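PDB 2BJF: choloylglycine hydrolase from Clostridium perfringens, which hydrolyses the amide bond of glycine- and taurine-conjugated bile salts, releasing free bile acids and the amino acid, as an Ntn-type amidohydrolase. Local coordinates for residues V172-P177 with A226-R231; F16-D21 with A79-P84; V155-K160 with S176-W181. All blocks are in the same frame, centred on the assembly; numbering follows the deposited sequence.

Overall arrangement
All three contacts are largely buried, and they differ in chemistry. The centre of contact 2 lies nearest the centre of the chain, about 4 Å from it; this contact joins the two beta sheets of the Ntn-hydrolase fold through an arginine beside the bound deoxycholate. The centres of contacts 1 and 3 lie about 12 and 15 Å from the chain centre; the two share Ser176 and Pro177 and pin the chain around this cis-peptide turn, first to helix 225-243, then to strand 153-158. Each pairs a valine-on-phenylalanine contact with one nearly straight hydrogen bond. Asn175 of contact 1 reaches Asn82 of contact 2, while contact 3 has the partly exposed Thr159 and Thr178 at its border.

Contact 1: V172-P177 with A226-R231; sequences VLTNSP and ASRFIR
Val172 packs on Phe229 and Asn175 bonds to Arg228 where the short edge strand 172-173 and the loop after it meet helix 225-243, at the border of an antiparallel sheet of the Ntn-hydrolase fold. The compact part is mostly apolar. Val172 lays CG2 over one face of the Phe229 ring, 3.8 Å from the ring centroid and 14° off the normal, a CH-pi contact displaced toward the CE1-CZ rim. Phe229 reaches the strand because its CG stands anti to the backbone N (chi1 -168°), which brings the ring to Val172, with Leu173 CA near CE1. At the ring edge comes Thr174 OG1, 3.8 Å from Phe229 CD1; this hydroxyl is hydrogen-bonded to Pro225 O at the start of the helix, while Thr174 CG2 packs 3.6 Å from Phe229 N and equally close to Arg228 NH1.

Toward Ser176 the fit is looser: Ser176 turns its CB away from the helix, and a water bridges the gap, giving a proton to Ser176 O and accepting one from Ala226 N, 3.0 Å from each. Pro177, joined to Ser176 by a cis peptide, packs on Leu210 of the second subunit.

The polar link lies between Asn175 and Arg228. Arg228 bends at chi3 (-77°), turning its guanidinium to the loop; NE is bonded to Phe223 O and NH1 to the carbonyl of Cys2, the inferred nucleophile, so each guanidinium nitrogen is held by an oxygen, which fixes the plane of the group. Asn175, a residue of the taurine pocket, is held at both ends of its amide, ND2 reaching Asn82 O. With the amide and guanidinium planes steeply inclined to each other, Asn175 OD1 still lies in the guanidinium plane and accepts from Arg228 NH2 at 2.8 Å.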
loop_
_atom_site.group_PDB
_atom_site.type_symbol
_atom_site.label_atom_id
_atom_site.label_comp_id
_atom_site.label_asym_id
_atom_site.label_seq_id
_atom_site.Cartn_x
_atom_site.Cartn_y
_atom_site.Cartn_z
ATOM N N VAL A 172 -5.848 16.786 -14.241
ATOM C CA VAL A 172 -6.591 16.536 -13.004
ATOM C C VAL A 172 -6.193 17.486 -11.871
ATOM O O VAL A 172 -5.129 18.112 -11.911
ATOM C CB VAL A 172 -6.439 15.060 -12.507
ATOM C CG1 VAL A 172 -6.716 14.055 -13.628
ATOM C CG2 VAL A 172 -5.061 14.822 -11.901
ATOM N N LEU A 173 -7.060 17.579 -10.866
ATOM C CA LEU A 173 -6.771 18.312 -9.635
ATOM C C LEU A 173 -7.591 17.716 -8.500
ATOM O O LEU A 173 -8.704 17.247 -8.719
ATOM C CB LEU A 173 -7.105 19.801 -9.796
ATOM C CG LEU A 173 -6.642 20.769 -8.698
ATOM C CD1 LEU A 173 -5.119 20.846 -8.642
ATOM C CD2 LEU A 173 -7.239 22.153 -8.899
ATOM N N THR A 174 -7.038 17.711 -7.291
ATOM C CA THR A 174 -7.838 17.376 -6.112
ATOM C C THR A 174 -7.758 18.497 -5.075
ATOM O O THR A 174 -8.205 19.617 -5.334
ATOM C CB THR A 174 -7.485 15.989 -5.497
ATOM O OG1 THR A 174 -6.112 15.963 -5.092
ATOM C CG2 THR A 174 -7.758 14.862 -6.493
ATOM N N ASN A 175 -7.187 18.194 -3.915
ATOM C CA ASN A 175 -7.091 19.152 -2.824
ATOM C C ASN A 175 -5.639 19.261 -2.346
ATOM O O ASN A 175 -4.720 19.058 -3.142
ATOM C CB ASN A 175 -8.066 18.762 -1.706
ATOM C CG ASN A 175 -9.476 18.487 -2.228
ATOM O OD1 ASN A 175 -9.891 17.332 -2.350
ATOM N ND2 ASN A 175 -10.204 19.546 -2.560
ATOM N N SER A 176 -5.426 19.590 -1.072
ATOM C CA SER A 176 -4.072 19.777 -0.530
ATOM C C SER A 176 -3.261 18.472 -0.526
ATOM O O SER A 176 -3.843 17.394 -0.410
ATOM C CB SER A 176 -4.137 20.387 0.872
ATOM O OG SER A 176 -4.690 21.693 0.821
ATOM N N PRO A 177 -1.916 18.557 -0.648
ATOM C CA PRO A 177 -1.032 19.730 -0.725
ATOM C C PRO A 177 -1.036 20.464 -2.071
ATOM O O PRO A 177 -1.935 20.267 -2.893
ATOM C CB PRO A 177 0.366 19.143 -0.455
ATOM C CG PRO A 177 0.178 17.704 -0.165
ATOM C CD PRO A 177 -1.143 17.306 -0.709
ATOM N N ALA A 226 -4.434 13.169 -1.944
ATOM C CA ALA A 226 -3.249 12.632 -2.620
ATOM C C ALA A 226 -3.532 11.301 -3.323
ATOM O O ALA A 226 -3.133 11.102 -4.472
ATOM C CB ALA A 226 -2.084 12.496 -1.646
ATOM N N SER A 227 -4.236 10.404 -2.638
ATOM C CA SER A 227 -4.578 9.102 -3.211
ATOM C C SER A 227 -5.537 9.228 -4.392
ATOM O O SER A 227 -5.378 8.537 -5.403
ATOM C CB SER A 227 -5.156 8.180 -2.141
ATOM O OG SER A 227 -4.169 7.882 -1.169
ATOM N N ARG A 228 -6.517 10.119 -4.264
ATOM C CA ARG A 228 -7.464 10.372 -5.348
ATOM C C ARG A 228 -6.781 10.979 -6.572
ATOM O O ARG A 228 -7.113 10.625 -7.704
ATOM C CB ARG A 228 -8.632 11.240 -4.868
ATOM C CG ARG A 228 -9.561 10.514 -3.905
ATOM C CD ARG A 228 -10.801 11.328 -3.565
ATOM N NE ARG A 228 -10.541 12.396 -2.598
ATOM C CZ ARG A 228 -10.337 13.672 -2.914
ATOM N NH1 ARG A 228 -10.344 14.062 -4.184
ATOM N NH2 ARG A 228 -10.120 14.564 -1.956
ATOM N N PHE A 229 -5.818 11.872 -6.338
ATOM C CA PHE A 229 -5.035 12.481 -7.421
ATOM C C PHE A 229 -4.320 11.405 -8.237
ATOM O O PHE A 229 -4.388 11.406 -9.467
ATOM C CB PHE A 229 -4.029 13.496 -6.859
ATOM C CG PHE A 229 -3.381 14.370 -7.906
ATOM C CD1 PHE A 229 -3.794 15.687 -8.083
ATOM C CD2 PHE A 229 -2.337 13.887 -8.697
ATOM C CE1 PHE A 229 -3.194 16.505 -9.044
ATOM C CE2 PHE A 229 -1.731 14.694 -9.659
ATOM C CZ PHE A 229 -2.160 16.006 -9.832
ATOM N N ILE A 230 -3.648 10.485 -7.547
ATOM C CA ILE A 230 -2.939 9.390 -8.210
ATOM C C ILE A 230 -3.895 8.552 -9.058
ATOM O O ILE A 230 -3.623 8.299 -10.232
ATOM C CB ILE A 230 -2.168 8.493 -7.197
ATOM C CG1 ILE A 230 -1.134 9.312 -6.402
ATOM C CG2 ILE A 230 -1.521 7.289 -7.902
ATOM C CD1 ILE A 230 -0.086 10.050 -7.243
ATOM N N ARG A 231 -5.020 8.148 -8.470
ATOM C CA ARG A 231 -5.981 7.298 -9.171
ATOM C C ARG A 231 -6.543 7.953 -10.433
ATOM O O ARG A 231 -6.501 7.355 -11.507
ATOM C CB ARG A 231 -7.111 6.838 -8.243
ATOM C CG ARG A 231 -6.657 5.861 -7.165
ATOM C CD ARG A 231 -7.735 4.825 -6.828
ATOM N NE ARG A 231 -8.986 5.416 -6.344
ATOM C CZ ARG A 231 -9.191 5.864 -5.106
ATOM N NH1 ARG A 231 -8.224 5.818 -4.195
ATOM N NH2 ARG A 231 -10.373 6.370 -4.778
HETATM O O HOH W 1 -3.768 14.546 0.594
#

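Contact 2: F16-D21 with A79-P84; sequences FGRNMD and AGLNFP. With DXC ((3alpha,5beta,12alpha)-3,12-dihydroxycholan-24-oic acid), chain B; TAU (2-aminoethanesulfonic acid), chain C.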
loop_
_atom_site.group_PDB
_atom_site.type_symbol
_atom_site.label_atom_id
_atom_site.label_comp_id
_atom_site.label_asym_id
_atom_site.label_seq_id
_atom_site.Cartn_x
_atom_site.Cartn_y
_atom_site.Cartn_z
ATOM N N PHE A 16 -14.901 19.228 -19.269
ATOM C CA PHE A 16 -14.286 19.709 -18.040
ATOM C C PHE A 16 -15.322 19.728 -16.925
ATOM O O PHE A 16 -16.437 20.207 -17.115
ATOM C CB PHE A 16 -13.679 21.103 -18.242
ATOM C CG PHE A 16 -13.174 21.735 -16.973
ATOM C CD1 PHE A 16 -12.046 21.234 -16.330
ATOM C CD2 PHE A 16 -13.831 22.831 -16.419
ATOM C CE1 PHE A 16 -11.579 21.811 -15.151
ATOM C CE2 PHE A 16 -13.371 23.418 -15.243
ATOM C CZ PHE A 16 -12.241 22.906 -14.608
ATOM N N GLY A 17 -14.948 19.206 -15.762
ATOM C CA GLY A 17 -15.872 19.133 -14.639
ATOM C C GLY A 17 -15.240 18.604 -13.372
ATOM O O GLY A 17 -14.013 18.570 -13.245
ATOM N N ARG A 18 -16.083 18.185 -12.431
ATOM C CA ARG A 18 -15.610 17.854 -11.090
ATOM C C ARG A 18 -16.568 17.017 -10.253
ATOM O O ARG A 18 -17.783 17.042 -10.462
ATOM C CB ARG A 18 -15.269 19.143 -10.322
ATOM C CG ARG A 18 -16.426 20.149 -10.196
ATOM C CD ARG A 18 -17.239 19.966 -8.910
ATOM N NE ARG A 18 -16.433 20.188 -7.710
ATOM C CZ ARG A 18 -16.092 21.385 -7.233
ATOM N NH1 ARG A 18 -16.487 22.499 -7.842
ATOM N NH2 ARG A 18 -15.351 21.467 -6.134
ATOM N N ASN A 19 -15.994 16.277 -9.308
ATOM C CA ASN A 19 -16.725 15.773 -8.154
ATOM C C ASN A 19 -16.766 16.865 -7.097
ATOM O O ASN A 19 -15.742 17.495 -6.811
ATOM C CB ASN A 19 -16.021 14.552 -7.554
ATOM C CG ASN A 19 -16.313 13.265 -8.303
ATOM O OD1 ASN A 19 -17.217 13.194 -9.136
ATOM N ND2 ASN A 19 -15.541 12.228 -7.998
ATOM N N MET A 20 -17.944 17.092 -6.521
ATOM C CA MET A 20 -18.077 17.976 -5.369
ATOM C C MET A 20 -18.143 17.133 -4.104
ATOM O O MET A 20 -19.143 16.459 -3.856
ATOM C CB MET A 20 -19.329 18.849 -5.491
ATOM C CG MET A 20 -19.690 19.622 -4.218
ATOM S SD MET A 20 -18.462 20.846 -3.742
ATOM C CE MET A 20 -18.671 22.038 -5.056
ATOM N N ASP A 21 -17.073 17.177 -3.311
ATOM C CA ASP A 21 -16.977 16.367 -2.100
ATOM C C ASP A 21 -17.133 17.225 -0.846
ATOM O O ASP A 21 -16.176 17.864 -0.393
ATOM C CB ASP A 21 -15.653 15.589 -2.063
ATOM C CG ASP A 21 -15.416 14.752 -3.316
ATOM O OD1 ASP A 21 -16.393 14.385 -4.007
ATOM O OD2 ASP A 21 -14.238 14.449 -3.601
ATOM N N ALA A 79 -13.311 25.653 -12.095
ATOM C CA ALA A 79 -13.837 24.954 -10.927
ATOM C C ALA A 79 -13.043 25.318 -9.678
ATOM O O ALA A 79 -11.810 25.362 -9.710
ATOM C CB ALA A 79 -13.812 23.448 -11.148
ATOM N N GLY A 80 -13.762 25.585 -8.591
ATOM C CA GLY A 80 -13.156 25.859 -7.291
ATOM C C GLY A 80 -13.208 24.624 -6.413
ATOM O O GLY A 80 -14.282 24.069 -6.175
ATOM N N LEU A 81 -12.040 24.193 -5.940
ATOM C CA LEU A 81 -11.910 22.977 -5.135
ATOM C C LEU A 81 -11.295 23.325 -3.785
ATOM O O LEU A 81 -10.512 24.271 -3.687
ATOM C CB LEU A 81 -11.038 21.944 -5.864
ATOM C CG LEU A 81 -11.575 21.227 -7.115
ATOM C CD1 LEU A 81 -11.618 22.131 -8.341
ATOM C CD2 LEU A 81 -10.740 19.994 -7.418
ATOM N N ASN A 82 -11.650 22.562 -2.751
ATOM C CA ASN A 82 -11.140 22.796 -1.397
ATOM C C ASN A 82 -9.613 22.758 -1.333
ATOM O O ASN A 82 -8.975 21.943 -1.999
ATOM C CB ASN A 82 -11.745 21.791 -0.409
ATOM C CG ASN A 82 -11.451 22.138 1.044
ATOM O OD1 ASN A 82 -11.434 23.310 1.432
ATOM N ND2 ASN A 82 -11.226 21.115 1.859
ATOM N N PHE A 83 -9.040 23.657 -0.536
ATOM C CA PHE A 83 -7.588 23.796 -0.425
ATOM C C PHE A 83 -7.260 24.261 0.997
ATOM O O PHE A 83 -6.773 25.377 1.187
ATOM C CB PHE A 83 -7.105 24.804 -1.481
ATOM C CG PHE A 83 -5.615 24.805 -1.717
ATOM C CD1 PHE A 83 -4.929 23.627 -1.999
ATOM C CD2 PHE A 83 -4.908 26.005 -1.709
ATOM C CE1 PHE A 83 -3.554 23.641 -2.230
ATOM C CE2 PHE A 83 -3.533 26.030 -1.941
ATOM C CZ PHE A 83 -2.856 24.844 -2.203
ATOM N N PRO A 84 -7.524 23.398 2.003
ATOM C CA PRO A 84 -7.498 23.799 3.416
ATOM C C PRO A 84 -6.103 24.030 3.982
ATOM O O PRO A 84 -5.947 24.793 4.937
ATOM C CB PRO A 84 -8.162 22.617 4.127
ATOM C CG PRO A 84 -7.873 21.451 3.264
ATOM C CD PRO A 84 -7.854 21.967 1.851
HETATM C C1 DXC B . -19.625 30.588 3.905
HETATM C C2 DXC B . -18.833 31.269 2.789
HETATM C C3 DXC B . -19.718 31.797 1.647
HETATM C C4 DXC B . -20.702 30.755 1.085
HETATM C C5 DXC B . -21.453 30.087 2.238
HETATM C C6 DXC B . -20.546 29.517 3.331
HETATM C C7 DXC B . -18.827 32.423 0.563
HETATM C C8 DXC B . -18.109 31.398 -0.318
HETATM C C9 DXC B . -19.013 30.278 -0.837
HETATM C C10 DXC B . -19.922 29.693 0.265
HETATM C C11 DXC B . -18.180 29.113 -1.384
HETATM C C12 DXC B . -18.997 27.961 -1.976
HETATM C C13 DXC B . -19.954 27.405 -0.910
HETATM C C14 DXC B . -20.783 28.525 -0.261
HETATM C C15 DXC B . -17.056 29.396 -2.382
HETATM C C16 DXC B . -16.788 28.018 -2.997
HETATM C C17 DXC B . -17.833 27.054 -2.406
HETATM C C18 DXC B . -21.748 31.443 0.209
HETATM C C19 DXC B . -18.086 25.831 -3.315
HETATM O O1 DXC B . -19.245 26.672 0.101
HETATM O O2 DXC B . -18.715 29.982 4.831
HETATM C C20 DXC B . -19.821 28.413 -3.197
HETATM C C21 DXC B . -16.833 24.955 -3.441
HETATM C C22 DXC B . -16.353 24.398 -2.097
HETATM C C23 DXC B . -15.522 23.144 -2.251
HETATM O O3 DXC B . -15.434 22.592 -3.368
HETATM O O4 DXC B . -14.950 22.702 -1.233
HETATM C C24 DXC B . -19.277 24.960 -2.905
HETATM C C1 TAU C . -10.359 18.463 4.558
HETATM C C2 TAU C . -11.289 18.367 3.711
HETATM N N1 TAU C . -9.653 18.649 5.562
HETATM S S TAU C . -10.985 18.027 2.210
HETATM O O1 TAU C . -9.745 18.712 1.773
HETATM O O2 TAU C . -10.829 16.565 2.046
HETATM O O3 TAU C . -12.116 18.498 1.377
#
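Strands 16-21 and 79-82 run in roughly the same direction, 30° apart with axes 8.2 Å from each other, too far for backbone pairing, so side chains bridge the gap. Arg18 does most of this. Its CG takes the position between backbone N and carbonyl carbon (chi1 57°), and further bends curl the chain back until NE donates to Asn19 O of its own strand from above the carbonyl plane. The guanidinium edge then meets Gly80 O, with Arg18 NH2 at 2.8 Å and a weaker bond from NH1, which also forms a salt bridge with Asp69. Arg18 NH2 further lies 3.0 Å from carboxylate O3 of deoxycholate, consistent with charge attraction for the product acid. Met20 CE covers one guanidinium face, and Met20 SD is 3.5 Å from deoxycholate O3. At the apolar end, Phe16 CZ touches Ala79 CB at 3.8 Å. At the other, Asn82 ND2, in one of two conformers, makes a weak bond to sulfonate O3 of taurine, and Pro84 lines the same site. The contact thus lies between the two sheets of the Ntn-hydrolase fold: strand 14-22 pairs with strands 3-8 and 275-283, strand 77-82 with strands 70-72 and 142-147.

Contact 3: V155-K160 with S176-W181; sequences VVEQTK and SPTFDW
Glu157 of strand 153-158 bonds to Phe179 in the first turn of helix 179-186, where the helix packs on the antiparallel sheet that contains this strand in the Ntn-hydrolase fold.

Among the polar links, the direct one runs from Phe179 N to Glu157 OE1, 2.9 Å long and nearly straight at 166°. The oxygen accepts through its syn lone pair, on the side of OE2, and Thr178 CA and CB lie beside it. Glu157 is extended beyond CG (chi2 179°), which carries the carboxylate across to the helix start. Although Thr178 occupies the N-cap position, its side chain makes no capping bond, and the carboxylate from the neighbouring strand meets the amide of the helix's first residue instead. A negative group here would suit the helix dipole. The other oxygen, OE2, is bonded to His143 ND1. A water lies 2.7 Å from Glu157 OE2 and 2.8 Å from Pro177 O, between the carboxylate and the turn before the helix. Thr178 OG1 donates to Asp180 OD1, met from above the carboxylate plane, and also bonds a glycerol, probably from the crystallisation liquor.

The apolar contacts flank these bonds. At the partly exposed border Thr159 CG2 approaches Thr178 CG2 at 4.3 Å. On the inner side, the Phe179 ring stands almost perpendicular to the Glu157 carboxylate and packs against Val155, Leu173 and Phe229, joining strands 153-158 and 172-173 to helices 179-186 and 225-243. A chi1 of -174° directs the Phe179 ring at the sheet with one face to the valine, in a CH-pi contact: Val155 CG2 sits 3.9 Å from the ring centroid, displaced toward the CD1-CE1 rim.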
loop_
_atom_site.group_PDB
_atom_site.type_symbol
_atom_site.label_atom_id
_atom_site.label_comp_id
_atom_site.label_asym_id
_atom_site.label_seq_id
_atom_site.Cartn_x
_atom_site.Cartn_y
_atom_site.Cartn_z
ATOM N N VAL A 155 -3.685 25.563 -13.100
ATOM C CA VAL A 155 -4.065 25.470 -11.694
ATOM C C VAL A 155 -3.628 26.748 -10.984
ATOM O O VAL A 155 -2.482 27.183 -11.124
ATOM C CB VAL A 155 -3.442 24.224 -11.012
ATOM C CG1 VAL A 155 -3.690 24.233 -9.503
ATOM C CG2 VAL A 155 -3.996 22.944 -11.634
ATOM N N VAL A 156 -4.553 27.345 -10.238
ATOM C CA VAL A 156 -4.302 28.604 -9.537
ATOM C C VAL A 156 -4.311 28.382 -8.029
ATOM O O VAL A 156 -5.325 27.977 -7.458
ATOM C CB VAL A 156 -5.352 29.679 -9.913
ATOM C CG1 VAL A 156 -5.044 30.998 -9.216
ATOM C CG2 VAL A 156 -5.407 29.872 -11.423
ATOM N N GLU A 157 -3.172 28.644 -7.390
ATOM C CA GLU A 157 -3.029 28.459 -5.947
ATOM C C GLU A 157 -2.305 29.646 -5.330
ATOM O O GLU A 157 -1.181 29.958 -5.719
ATOM C CB GLU A 157 -2.270 27.161 -5.637
ATOM C CG GLU A 157 -2.987 25.901 -6.110
ATOM C CD GLU A 157 -2.237 24.610 -5.823
ATOM O OE1 GLU A 157 -1.008 24.646 -5.591
ATOM O OE2 GLU A 157 -2.893 23.548 -5.846
ATOM N N GLN A 158 -2.951 30.314 -4.379
ATOM C CA GLN A 158 -2.284 31.388 -3.652
ATOM C C GLN A 158 -1.752 30.895 -2.317
ATOM O O GLN A 158 -2.507 30.412 -1.470
ATOM C CB GLN A 158 -3.186 32.609 -3.458
ATOM C CG GLN A 158 -2.425 33.815 -2.904
ATOM C CD GLN A 158 -3.151 35.128 -3.095
ATOM O OE1 GLN A 158 -3.475 35.518 -4.217
ATOM N NE2 GLN A 158 -3.391 35.834 -1.993
ATOM N N THR A 159 -0.439 31.019 -2.151
ATOM C CA THR A 159 0.242 30.639 -0.920
ATOM C C THR A 159 0.761 31.895 -0.218
ATOM O O THR A 159 0.532 33.014 -0.687
ATOM C CB THR A 159 1.414 29.674 -1.204
ATOM O OG1 THR A 159 2.367 30.315 -2.061
ATOM C CG2 THR A 159 0.915 28.393 -1.867
ATOM N N LYS A 160 1.458 31.707 0.902
ATOM C CA LYS A 160 2.060 32.818 1.647
ATOM C C LYS A 160 3.181 33.505 0.863
ATOM O O LYS A 160 3.549 34.645 1.158
ATOM C CB LYS A 160 2.563 32.347 3.020
ATOM C CG LYS A 160 3.608 31.235 2.979
ATOM C CD LYS A 160 3.978 30.770 4.379
ATOM C CE LYS A 160 4.924 29.581 4.331
ATOM N NZ LYS A 160 5.179 29.015 5.685
ATOM N N SER A 176 -5.426 19.590 -1.072
ATOM C CA SER A 176 -4.072 19.777 -0.530
ATOM C C SER A 176 -3.261 18.472 -0.526
ATOM O O SER A 176 -3.843 17.394 -0.410
ATOM C CB SER A 176 -4.137 20.387 0.872
ATOM O OG SER A 176 -4.690 21.693 0.821
ATOM N N PRO A 177 -1.916 18.557 -0.648
ATOM C CA PRO A 177 -1.032 19.730 -0.725
ATOM C C PRO A 177 -1.036 20.464 -2.071
ATOM O O PRO A 177 -1.935 20.267 -2.893
ATOM C CB PRO A 177 0.366 19.143 -0.455
ATOM C CG PRO A 177 0.178 17.704 -0.165
ATOM C CD PRO A 177 -1.143 17.306 -0.709
ATOM N N THR A 178 -0.026 21.307 -2.278
ATOM C CA THR A 178 0.093 22.127 -3.486
ATOM C C THR A 178 0.246 21.274 -4.747
ATOM O O THR A 178 0.613 20.096 -4.674
ATOM C CB THR A 178 1.274 23.115 -3.383
ATOM O OG1 THR A 178 2.496 22.387 -3.214
ATOM C CG2 THR A 178 1.080 24.071 -2.208
ATOM N N PHE A 179 -0.035 21.879 -5.900
ATOM C CA PHE A 179 -0.051 21.156 -7.174
ATOM C C PHE A 179 1.297 20.520 -7.515
ATOM O O PHE A 179 1.351 19.376 -7.972
ATOM C CB PHE A 179 -0.530 22.066 -8.312
ATOM C CG PHE A 179 -0.706 21.352 -9.627
ATOM C CD1 PHE A 179 -1.716 20.406 -9.793
ATOM C CD2 PHE A 179 0.136 21.626 -10.699
ATOM C CE1 PHE A 179 -1.880 19.744 -11.007
ATOM C CE2 PHE A 179 -0.022 20.975 -11.918
ATOM C CZ PHE A 179 -1.029 20.028 -12.071
ATOM N N ASP A 180 2.379 21.258 -7.273
ATOM C CA ASP A 180 3.727 20.752 -7.526
ATOM C C ASP A 180 4.062 19.529 -6.672
ATOM O O ASP A 180 4.831 18.665 -7.102
ATOM C CB ASP A 180 4.778 21.855 -7.342
ATOM C CG ASP A 180 4.737 22.487 -5.963
ATOM O OD1 ASP A 180 3.675 23.011 -5.576
ATOM O OD2 ASP A 180 5.775 22.470 -5.269
ATOM N N TRP A 181 3.478 19.455 -5.474
ATOM C CA TRP A 181 3.655 18.289 -4.603
ATOM C C TRP A 181 3.047 17.037 -5.238
ATOM O O TRP A 181 3.678 15.979 -5.260
ATOM C CB TRP A 181 3.059 18.530 -3.206
ATOM C CG TRP A 181 3.371 17.420 -2.236
ATOM C CD1 TRP A 181 4.373 17.400 -1.308
ATOM C CD2 TRP A 181 2.688 16.163 -2.114
ATOM N NE1 TRP A 181 4.360 16.210 -0.620
ATOM C CE2 TRP A 181 3.333 15.434 -1.090
ATOM C CE3 TRP A 181 1.588 15.585 -2.767
ATOM C CZ2 TRP A 181 2.920 14.154 -0.705
ATOM C CZ3 TRP A 181 1.176 14.312 -2.384
ATOM C CH2 TRP A 181 1.842 13.611 -1.361
HETATM O O HOH W 2 -2.987 20.876 -5.456
#